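Local coordinates for Blr3880 protein (Bradyrhizobium japonicum, PDB 2OOD) that probably catalyses the hydrolytic deamination of guanine to xanthine and ammonia, using one zinc ion bound in each subunit, at residues G78-P83 against T133-F138; R155-V160 against K196-Y201; K320-T325 against E387-D392. All blocks are in the same frame, centred on the assembly; numbering follows the deposited sequence.

Interaction 1. Residues G78-P83 against T133-F138; sequences GHIHLP and TTCQAF. With ZN (zinc ion), chain B; GUN (guanine), chain C.
H81 and F138 stack where two parallel strands of the amidohydrolase barrel run out into the active site, a worked example of beta pairing that positions metal ligands. The pair is an offset stack, with ring centroids 4.6 Å apart and planes at 23°, and F138 CD2 lies over one face of the imidazole near its rim. H81 and F138 are bridge partners on one face of the sheet, and with CG anti to the carbonyl carbon in both (chi1 -74° and -80°) they run side by side. H79 meets the same phenyl obliquely from its own place on the strand, completing an aromatic cluster. Both histidines turn NE2 to zinc, at 2.2 Å from H79 NE2 and 2.1 Å from H81 NE2, as the HxH motif of this superfamily does; H234 and D326 add further ligands, and guanine N2 is also bound to the metal. Backbone bonds fix the register: F138 N donates to I80 O at 2.7 Å, L82 N to F138 O, and I80 N, over a longer distance, to Q136 O. An alanine in place of F138 removes the phenyl, which would probably leave one face of the H81 imidazole without its stacking partner and the ring freer to turn about its zinc bond. On the other side of the pairing, I80 CD1 packs against A137 CB (3.4 Å) and C135. This side meets helix 113-129, through F123 and L127, whereas F138 touches N232 and T165 of strands 230-234 and 160-166 and stacks with H234.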
loop_
_atom_site.group_PDB
_atom_site.type_symbol
_atom_site.label_atom_id
_atom_site.label_comp_id
_atom_site.label_asym_id
_atom_site.label_seq_id
_atom_site.Cartn_x
_atom_site.Cartn_y
_atom_site.Cartn_z
ATOM N N GLY A 78 -6.020 7.098 -15.563
ATOM C CA GLY A 78 -5.347 7.767 -16.659
ATOM C C GLY A 78 -3.948 7.330 -17.036
ATOM O O GLY A 78 -3.265 8.067 -17.733
ATOM N N HIS A 79 -3.508 6.146 -16.625
ATOM C CA HIS A 79 -2.154 5.745 -16.965
ATOM C C HIS A 79 -1.798 4.291 -16.672
ATOM O O HIS A 79 -1.262 4.004 -15.605
ATOM C CB HIS A 79 -1.186 6.651 -16.210
ATOM C CG HIS A 79 0.213 6.629 -16.736
ATOM N ND1 HIS A 79 0.744 7.671 -17.460
ATOM C CD2 HIS A 79 1.198 5.709 -16.621
ATOM C CE1 HIS A 79 2.001 7.396 -17.766
ATOM N NE2 HIS A 79 2.300 6.212 -17.269
ATOM N N ILE A 80 -2.092 3.379 -17.601
ATOM C CA ILE A 80 -1.737 1.960 -17.432
ATOM C C ILE A 80 -0.961 1.510 -18.652
ATOM O O ILE A 80 -1.039 2.128 -19.705
ATOM C CB ILE A 80 -2.952 0.991 -17.315
ATOM C CG1 ILE A 80 -4.260 1.754 -17.437
ATOM C CG2 ILE A 80 -2.877 0.192 -16.026
ATOM C CD1 ILE A 80 -4.540 2.218 -18.836
ATOM N N HIS A 81 -0.214 0.425 -18.501
ATOM C CA HIS A 81 0.577 -0.144 -19.584
ATOM C C HIS A 81 0.027 -1.541 -19.849
ATOM O O HIS A 81 0.336 -2.483 -19.121
ATOM C CB HIS A 81 2.052 -0.242 -19.174
ATOM C CG HIS A 81 2.778 1.068 -19.160
ATOM N ND1 HIS A 81 3.385 1.593 -20.278
ATOM C CD2 HIS A 81 3.033 1.935 -18.152
ATOM C CE1 HIS A 81 3.987 2.726 -19.959
ATOM N NE2 HIS A 81 3.789 2.958 -18.675
ATOM N N LEU A 82 -0.789 -1.668 -20.888
ATOM C CA LEU A 82 -1.390 -2.949 -21.256
ATOM C C LEU A 82 -0.423 -4.136 -21.286
ATOM O O LEU A 82 -0.674 -5.166 -20.656
ATOM C CB LEU A 82 -2.083 -2.830 -22.619
ATOM C CG LEU A 82 -2.206 -4.116 -23.446
ATOM C CD1 LEU A 82 -3.103 -5.115 -22.741
ATOM C CD2 LEU A 82 -2.755 -3.780 -24.819
ATOM N N PRO A 83 0.695 -4.011 -22.020
ATOM C CA PRO A 83 1.662 -5.105 -22.106
ATOM C C PRO A 83 2.436 -5.415 -20.827
ATOM O O PRO A 83 3.287 -6.300 -20.822
ATOM C CB PRO A 83 2.567 -4.669 -23.252
ATOM C CG PRO A 83 2.587 -3.195 -23.092
ATOM C CD PRO A 83 1.146 -2.855 -22.815
ATOM N N THR A 133 -13.520 1.433 -15.217
ATOM C CA THR A 133 -14.321 1.260 -16.416
ATOM C C THR A 133 -13.727 2.003 -17.611
ATOM O O THR A 133 -14.037 1.685 -18.756
ATOM C CB THR A 133 -15.758 1.751 -16.195
ATOM O OG1 THR A 133 -15.738 3.114 -15.765
ATOM C CG2 THR A 133 -16.445 0.914 -15.153
ATOM N N THR A 134 -12.874 2.989 -17.341
ATOM C CA THR A 134 -12.231 3.779 -18.396
ATOM C C THR A 134 -10.750 3.961 -18.080
ATOM O O THR A 134 -10.380 4.214 -16.932
ATOM C CB THR A 134 -12.879 5.177 -18.531
ATOM O OG1 THR A 134 -14.284 5.036 -18.797
ATOM C CG2 THR A 134 -12.228 5.962 -19.655
ATOM N N CYS A 135 -9.901 3.841 -19.096
ATOM C CA CYS A 135 -8.463 3.987 -18.889
ATOM C C CYS A 135 -7.718 4.514 -20.115
ATOM O O CYS A 135 -8.151 4.326 -21.250
ATOM C CB CYS A 135 -7.852 2.640 -18.485
ATOM S SG CYS A 135 -7.760 1.428 -19.841
ATOM N N GLN A 136 -6.600 5.190 -19.872
ATOM C CA GLN A 136 -5.756 5.704 -20.939
ATOM C C GLN A 136 -4.568 4.755 -20.907
ATOM O O GLN A 136 -3.734 4.826 -20.010
ATOM C CB GLN A 136 -5.315 7.133 -20.641
ATOM C CG GLN A 136 -4.367 7.701 -21.676
ATOM C CD GLN A 136 -4.198 9.188 -21.534
ATOM O OE1 GLN A 136 -3.972 9.687 -20.439
ATOM N NE2 GLN A 136 -4.303 9.910 -22.642
ATOM N N ALA A 137 -4.495 3.866 -21.893
ATOM C CA ALA A 137 -3.449 2.857 -21.920
ATOM C C ALA A 137 -2.281 2.982 -22.880
ATOM O O ALA A 137 -2.424 3.393 -24.032
ATOM C CB ALA A 137 -4.088 1.497 -22.112
ATOM N N PHE A 138 -1.115 2.600 -22.377
ATOM C CA PHE A 138 0.096 2.568 -23.170
ATOM C C PHE A 138 0.129 1.141 -23.708
ATOM O O PHE A 138 -0.340 0.212 -23.051
ATOM C CB PHE A 138 1.318 2.814 -22.292
ATOM C CG PHE A 138 1.546 4.257 -21.968
ATOM C CD1 PHE A 138 2.265 5.071 -22.836
ATOM C CD2 PHE A 138 1.007 4.820 -20.815
ATOM C CE1 PHE A 138 2.445 6.429 -22.559
ATOM C CE2 PHE A 138 1.179 6.176 -20.531
ATOM C CZ PHE A 138 1.897 6.978 -21.404
HETATM ZN ZN ZN B . 3.891 4.704 -17.460
HETATM N N9 GUN C . 8.246 5.675 -19.702
HETATM C C8 GUN C . 9.576 5.437 -19.799
HETATM N N7 GUN C . 10.026 4.886 -18.709
HETATM C C5 GUN C . 9.011 4.720 -17.834
HETATM C C6 GUN C . 8.898 4.183 -16.509
HETATM O O6 GUN C . 9.876 3.717 -15.913
HETATM N N1 GUN C . 7.638 4.184 -15.913
HETATM C C2 GUN C . 6.533 4.696 -16.576
HETATM N N2 GUN C . 5.289 4.674 -15.965
HETATM N N3 GUN C . 6.631 5.195 -17.796
HETATM C C4 GUN C . 7.835 5.233 -18.453
HETATM O O HOH W 1 4.419 2.650 -16.039
#

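Interaction 2. Residues R155-V160 against K196-Y201; sequences RRNMRV and KGRNLY
R198 and N157 are joined directly: R198 NH1 donates to N157 O at 2.9 Å, in the guanidinium plane and on a carbonyl lone pair. The chain of R198, bent at chi3 (81°), brings its guanidinium over the backbone of the other segment, with R159 N above one face. R159 crosses R198 at about a right angle, their guanidinium planes 89° apart, and the flat end of R159 has R198 CB centred over one face, 3.7 Å above the plane. L200 CG comes to its edge. The two positive groups, with R159 NE 4.2 Å from R198 NE, gather round a shared carboxylate: E403 forms salt bridges with both, and D405 gives R198 a second. Between the backbones L200 N donates to V160 O at 2.9 Å, and V160 N makes a weak bond to R198 O. Waters fill the next shell, one joining N157 OD1 to R198 N, another M158 O to N199 OD1; N199 ND2 is hydrogen-bonded to S154 OG. N157, with positive phi, ends helix 143-156 in a Schellman motif, and its turn leads into the parallel pairing of strands 160-166 and 199-205. M158 packs on helix 113-129 and, with R198, on strand 453-458.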
loop_
_atom_site.group_PDB
_atom_site.type_symbol
_atom_site.label_atom_id
_atom_site.label_comp_id
_atom_site.label_asym_id
_atom_site.label_seq_id
_atom_site.Cartn_x
_atom_site.Cartn_y
_atom_site.Cartn_z
ATOM N N ARG A 155 -16.156 -4.918 -27.839
ATOM C CA ARG A 155 -17.074 -5.986 -27.460
ATOM C C ARG A 155 -17.708 -5.716 -26.102
ATOM O O ARG A 155 -18.870 -6.085 -25.862
ATOM C CB ARG A 155 -16.345 -7.332 -27.428
ATOM C CG ARG A 155 -15.687 -7.704 -28.744
ATOM C CD ARG A 155 -14.985 -9.036 -28.647
ATOM N NE ARG A 155 -14.154 -9.256 -29.819
ATOM C CZ ARG A 155 -12.855 -8.974 -29.886
ATOM N NH1 ARG A 155 -12.231 -8.466 -28.837
ATOM N NH2 ARG A 155 -12.183 -9.183 -31.013
ATOM N N ARG A 156 -16.952 -5.076 -25.214
ATOM C CA ARG A 156 -17.461 -4.759 -23.890
ATOM C C ARG A 156 -18.025 -3.343 -23.916
ATOM O O ARG A 156 -18.668 -2.895 -22.968
ATOM C CB ARG A 156 -16.343 -4.871 -22.857
ATOM C CG ARG A 156 -15.461 -6.089 -23.053
ATOM C CD ARG A 156 -14.755 -6.494 -21.778
ATOM N NE ARG A 156 -13.704 -7.477 -22.028
ATOM C CZ ARG A 156 -13.049 -8.131 -21.072
ATOM N NH1 ARG A 156 -13.338 -7.911 -19.800
ATOM N NH2 ARG A 156 -12.100 -9.000 -21.386
ATOM N N ASN A 157 -17.786 -2.661 -25.030
ATOM C CA ASN A 157 -18.237 -1.293 -25.254
ATOM C C ASN A 157 -17.823 -0.337 -24.141
ATOM O O ASN A 157 -18.654 0.354 -23.545
ATOM C CB ASN A 157 -19.753 -1.250 -25.451
ATOM C CG ASN A 157 -20.200 -0.004 -26.195
ATOM O OD1 ASN A 157 -19.415 0.596 -26.929
ATOM N ND2 ASN A 157 -21.465 0.379 -26.025
HETATM N N MSE A 158 -16.520 -0.296 -23.881
HETATM C CA MSE A 158 -15.961 0.565 -22.850
HETATM C C MSE A 158 -15.251 1.746 -23.491
HETATM O O MSE A 158 -14.652 1.604 -24.561
HETATM C CB MSE A 158 -14.951 -0.209 -22.017
HETATM C CG MSE A 158 -15.506 -1.432 -21.346
HETATM SE SE MSE A 158 -14.079 -2.452 -20.481
HETATM C CE MSE A 158 -13.443 -3.474 -22.011
ATOM N N ARG A 159 -15.321 2.911 -22.851
ATOM C CA ARG A 159 -14.628 4.071 -23.384
ATOM C C ARG A 159 -13.178 3.885 -22.971
ATOM O O ARG A 159 -12.883 3.660 -21.798
ATOM C CB ARG A 159 -15.180 5.372 -22.810
ATOM C CG ARG A 159 -14.485 6.593 -23.371
ATOM C CD ARG A 159 -15.297 7.841 -23.139
ATOM N NE ARG A 159 -16.504 7.875 -23.963
ATOM C CZ ARG A 159 -16.507 7.858 -25.296
ATOM N NH1 ARG A 159 -15.364 7.804 -25.972
ATOM N NH2 ARG A 159 -17.659 7.903 -25.959
ATOM N N VAL A 160 -12.281 3.969 -23.945
ATOM C CA VAL A 160 -10.870 3.763 -23.694
ATOM C C VAL A 160 -9.992 4.649 -24.566
ATOM O O VAL A 160 -10.280 4.837 -25.747
ATOM C CB VAL A 160 -10.498 2.286 -23.963
ATOM C CG1 VAL A 160 -8.997 2.113 -23.957
ATOM C CG2 VAL A 160 -11.134 1.391 -22.916
ATOM N N LYS A 196 -14.613 5.862 -32.980
ATOM C CA LYS A 196 -15.513 4.848 -33.521
ATOM C C LYS A 196 -16.045 4.179 -32.253
ATOM O O LYS A 196 -15.286 3.535 -31.523
ATOM C CB LYS A 196 -14.741 3.826 -34.357
ATOM C CG LYS A 196 -14.044 4.388 -35.583
ATOM C CD LYS A 196 -15.034 4.707 -36.690
ATOM C CE LYS A 196 -14.310 4.989 -38.008
ATOM N NZ LYS A 196 -13.483 3.818 -38.437
ATOM N N GLY A 197 -17.333 4.331 -31.978
ATOM C CA GLY A 197 -17.869 3.741 -30.767
ATOM C C GLY A 197 -17.331 4.591 -29.634
ATOM O O GLY A 197 -17.299 5.817 -29.760
ATOM N N ARG A 198 -16.895 3.969 -28.542
ATOM C CA ARG A 198 -16.357 4.733 -27.420
ATOM C C ARG A 198 -14.826 4.765 -27.428
ATOM O O ARG A 198 -14.215 5.194 -26.454
ATOM C CB ARG A 198 -16.848 4.156 -26.091
ATOM C CG ARG A 198 -18.359 4.102 -25.952
ATOM C CD ARG A 198 -18.781 3.454 -24.638
ATOM N NE ARG A 198 -18.724 4.379 -23.508
ATOM C CZ ARG A 198 -18.761 3.999 -22.234
ATOM N NH1 ARG A 198 -18.848 2.710 -21.939
ATOM N NH2 ARG A 198 -18.722 4.901 -21.259
ATOM N N ASN A 199 -14.206 4.314 -28.518
ATOM C CA ASN A 199 -12.744 4.320 -28.628
ATOM C C ASN A 199 -12.175 5.702 -28.979
ATOM O O ASN A 199 -12.672 6.370 -29.883
ATOM C CB ASN A 199 -12.270 3.321 -29.690
ATOM C CG ASN A 199 -12.473 1.874 -29.273
ATOM O OD1 ASN A 199 -12.187 1.498 -28.139
ATOM N ND2 ASN A 199 -12.956 1.053 -30.199
ATOM N N LEU A 200 -11.123 6.114 -28.268
ATOM C CA LEU A 200 -10.462 7.400 -28.495
ATOM C C LEU A 200 -8.972 7.138 -28.677
ATOM O O LEU A 200 -8.378 6.376 -27.916
ATOM C CB LEU A 200 -10.693 8.328 -27.302
ATOM C CG LEU A 200 -12.163 8.666 -27.035
ATOM C CD1 LEU A 200 -12.297 9.454 -25.760
ATOM C CD2 LEU A 200 -12.723 9.447 -28.209
ATOM N N TYR A 201 -8.367 7.764 -29.683
ATOM C CA TYR A 201 -6.948 7.547 -29.963
ATOM C C TYR A 201 -5.997 8.588 -29.370
ATOM O O TYR A 201 -6.289 9.781 -29.367
ATOM C CB TYR A 201 -6.714 7.493 -31.469
ATOM C CG TYR A 201 -5.375 6.906 -31.825
ATOM C CD1 TYR A 201 -5.195 5.533 -31.898
ATOM C CD2 TYR A 201 -4.277 7.717 -32.045
ATOM C CE1 TYR A 201 -3.948 4.978 -32.175
ATOM C CE2 TYR A 201 -3.020 7.170 -32.323
ATOM C CZ TYR A 201 -2.865 5.800 -32.384
ATOM O OH TYR A 201 -1.618 5.253 -32.620
HETATM O O HOH W 2 -17.050 1.065 -28.504
HETATM O O HOH W 3 -14.649 0.441 -27.224
HETATM O O HOH W 4 -15.456 8.100 -29.049
HETATM O O HOH W 5 -18.247 8.724 -28.638
#

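Interaction 3. Residues K320-T325 against E387-D392; sequences KMSFGT and EGLYID
K320 reaches the phenol end of the Y390 ring obliquely, while E387 O, from the ring's own segment, lies over one face, 4.1 Å above the plane and offset toward the rim. The lysine and tyrosine side chains cross at about a right angle. The methylenes of K320 do the touching: CE lies 3.2 Å from Y390 OH, and CD is nearest to the same hydroxyl and to CZ. That hydroxyl is hydrogen-bonded beyond this contact, to G289 O. K320 runs extended as far as CE and then bends at chi4 (-57°), which carries NZ to a water at 3.0 Å; that water donates to E387 O.

The contact rests the C-terminal end of helix 383-388 against the start of barrel strand 320-323, which pairs with strand 291-294, away from the end leading to zinc ligand D326. At G388, the last helical residue, CA approaches M321 O at 3.3 Å as a CA-H...O contact; a beta carbon there would fall about 1.9 Å from that oxygen, so strand and helix could not come this close with a side chain. The chain then turns at Y390, whose positive phi (58°) closes a Schellman motif. Farther along the strand, S322 directs its side chain toward the helix end: OG shares a water with G388 O, and CB sits 4.3 Å from L389 CG.

No direct hydrogen bond joins the segments. Two bridging waters serve the carbonyls of E387 and G388, and K320 CD and CE against the phenol end, with S322 CB by L389 CG, add van der Waals contact. The partly negative helix end would probably be favourable to the K320 ammonium group, although the E387 carboxylate is too far for a salt bridge (K320 NZ to E387 OE1 5.4 Å).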
loop_
_atom_site.group_PDB
_atom_site.type_symbol
_atom_site.label_atom_id
_atom_site.label_comp_id
_atom_site.label_asym_id
_atom_site.label_seq_id
_atom_site.Cartn_x
_atom_site.Cartn_y
_atom_site.Cartn_z
ATOM N N LYS A 320 -4.586 20.464 -14.443
ATOM C CA LYS A 320 -5.554 19.395 -14.647
ATOM C C LYS A 320 -4.900 18.050 -14.375
ATOM O O LYS A 320 -3.763 17.815 -14.783
ATOM C CB LYS A 320 -6.088 19.436 -16.077
ATOM C CG LYS A 320 -7.071 20.564 -16.307
ATOM C CD LYS A 320 -7.541 20.604 -17.748
ATOM C CE LYS A 320 -8.604 21.663 -17.944
ATOM N NZ LYS A 320 -9.735 21.414 -17.015
HETATM N N MSE A 321 -5.621 17.167 -13.691
HETATM C CA MSE A 321 -5.092 15.852 -13.336
HETATM C C MSE A 321 -6.040 14.677 -13.489
HETATM O O MSE A 321 -7.244 14.829 -13.671
HETATM C CB MSE A 321 -4.655 15.832 -11.876
HETATM C CG MSE A 321 -3.314 16.424 -11.556
HETATM SE SE MSE A 321 -2.921 15.966 -9.694
HETATM C CE MSE A 321 -4.114 17.239 -8.802
ATOM N N SER A 322 -5.453 13.496 -13.356
ATOM C CA SER A 322 -6.161 12.230 -13.388
ATOM C C SER A 322 -5.191 11.358 -12.612
ATOM O O SER A 322 -3.988 11.506 -12.774
ATOM C CB SER A 322 -6.332 11.713 -14.825
ATOM O OG SER A 322 -5.102 11.327 -15.406
ATOM N N PHE A 323 -5.684 10.491 -11.736
ATOM C CA PHE A 323 -4.783 9.629 -10.983
ATOM C C PHE A 323 -4.471 8.417 -11.833
ATOM O O PHE A 323 -5.199 8.115 -12.773
ATOM C CB PHE A 323 -5.418 9.202 -9.660
ATOM C CG PHE A 323 -5.386 10.272 -8.604
ATOM C CD1 PHE A 323 -5.039 11.581 -8.925
ATOM C CD2 PHE A 323 -5.712 9.979 -7.289
ATOM C CE1 PHE A 323 -5.016 12.575 -7.949
ATOM C CE2 PHE A 323 -5.690 10.970 -6.309
ATOM C CZ PHE A 323 -5.341 12.267 -6.647
ATOM N N GLY A 324 -3.396 7.712 -11.516
ATOM C CA GLY A 324 -3.054 6.552 -12.312
ATOM C C GLY A 324 -2.462 5.395 -11.543
ATOM O O GLY A 324 -1.801 5.593 -10.533
ATOM N N THR A 325 -2.706 4.181 -12.019
ATOM C CA THR A 325 -2.176 2.983 -11.380
ATOM C C THR A 325 -0.759 2.793 -11.876
ATOM O O THR A 325 0.174 2.598 -11.104
ATOM C CB THR A 325 -2.983 1.717 -11.766
ATOM O OG1 THR A 325 -3.105 1.648 -13.189
ATOM C CG2 THR A 325 -4.364 1.743 -11.136
ATOM N N GLU A 387 -12.349 15.281 -16.213
ATOM C CA GLU A 387 -11.975 16.610 -16.688
ATOM C C GLU A 387 -10.496 16.646 -17.078
ATOM O O GLU A 387 -10.116 17.335 -18.024
ATOM C CB GLU A 387 -12.261 17.660 -15.612
ATOM C CG GLU A 387 -13.671 17.578 -15.049
ATOM C CD GLU A 387 -13.991 18.686 -14.060
ATOM O OE1 GLU A 387 -13.064 19.175 -13.376
ATOM O OE2 GLU A 387 -15.182 19.055 -13.954
ATOM N N GLY A 388 -9.675 15.890 -16.349
ATOM C CA GLY A 388 -8.249 15.833 -16.627
ATOM C C GLY A 388 -7.944 15.144 -17.943
ATOM O O GLY A 388 -6.916 15.401 -18.568
ATOM N N LEU A 389 -8.847 14.259 -18.365
ATOM C CA LEU A 389 -8.700 13.532 -19.624
ATOM C C LEU A 389 -9.595 14.140 -20.706
ATOM O O LEU A 389 -9.665 13.637 -21.828
ATOM C CB LEU A 389 -9.048 12.052 -19.430
ATOM C CG LEU A 389 -7.988 11.184 -18.745
ATOM C CD1 LEU A 389 -8.535 9.787 -18.502
ATOM C CD2 LEU A 389 -6.748 11.131 -19.621
ATOM N N TYR A 390 -10.275 15.227 -20.362
ATOM C CA TYR A 390 -11.155 15.902 -21.302
ATOM C C TYR A 390 -12.241 15.001 -21.856
ATOM O O TYR A 390 -12.488 14.997 -23.058
ATOM C CB TYR A 390 -10.344 16.489 -22.453
ATOM C CG TYR A 390 -9.621 17.758 -22.080
ATOM C CD1 TYR A 390 -10.280 18.979 -22.069
ATOM C CD2 TYR A 390 -8.280 17.738 -21.720
ATOM C CE1 TYR A 390 -9.621 20.154 -21.714
ATOM C CE2 TYR A 390 -7.609 18.909 -21.357
ATOM C CZ TYR A 390 -8.283 20.116 -21.358
ATOM O OH TYR A 390 -7.612 21.282 -21.006
ATOM N N ILE A 391 -12.875 14.230 -20.980
ATOM C CA ILE A 391 -13.964 13.346 -21.372
ATOM C C ILE A 391 -15.076 13.536 -20.351
ATOM O O ILE A 391 -15.921 12.664 -20.158
ATOM C CB ILE A 391 -13.539 11.857 -21.387
ATOM C CG1 ILE A 391 -12.945 11.455 -20.041
ATOM C CG2 ILE A 391 -12.551 11.606 -22.499
ATOM C CD1 ILE A 391 -12.601 9.983 -19.953
ATOM N N ASP A 392 -15.065 14.694 -19.698
ATOM C CA ASP A 392 -16.058 14.997 -18.680
ATOM C C ASP A 392 -17.425 15.295 -19.282
ATOM O O ASP A 392 -18.412 15.446 -18.559
ATOM C CB ASP A 392 -15.586 16.160 -17.800
ATOM C CG ASP A 392 -15.205 17.384 -18.600
ATOM O OD1 ASP A 392 -14.340 17.272 -19.492
ATOM O OD2 ASP A 392 -15.768 18.462 -18.329
HETATM O O HOH W 6 -11.854 19.896 -18.407
HETATM O O HOH W 7 -4.891 13.069 -17.843
#

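In the fold
From the N terminus, the three contacts follow one another in series, none nesting in or crossing another. Interaction 1 closes an excursion of 49 residues, carrying helices 95-107 and 113-129, that joins strand 70-81 to strand 132-138. Interaction 2 closes 35 residues, including helix 179-193 and most of strand 160-166, as the next strands of the barrel begin. Interaction 3 returns a largely helical excursion of 61 residues to strand 320-323. The last barrel strand, 320-323, also meets the first, 70-81, G78 N lying 3.1 Å from F323 O in a probable hydrogen bond, consistent with closure of the TIM barrel. T134 packs on R159, and L200 touches I391, so all three contacts adjoin.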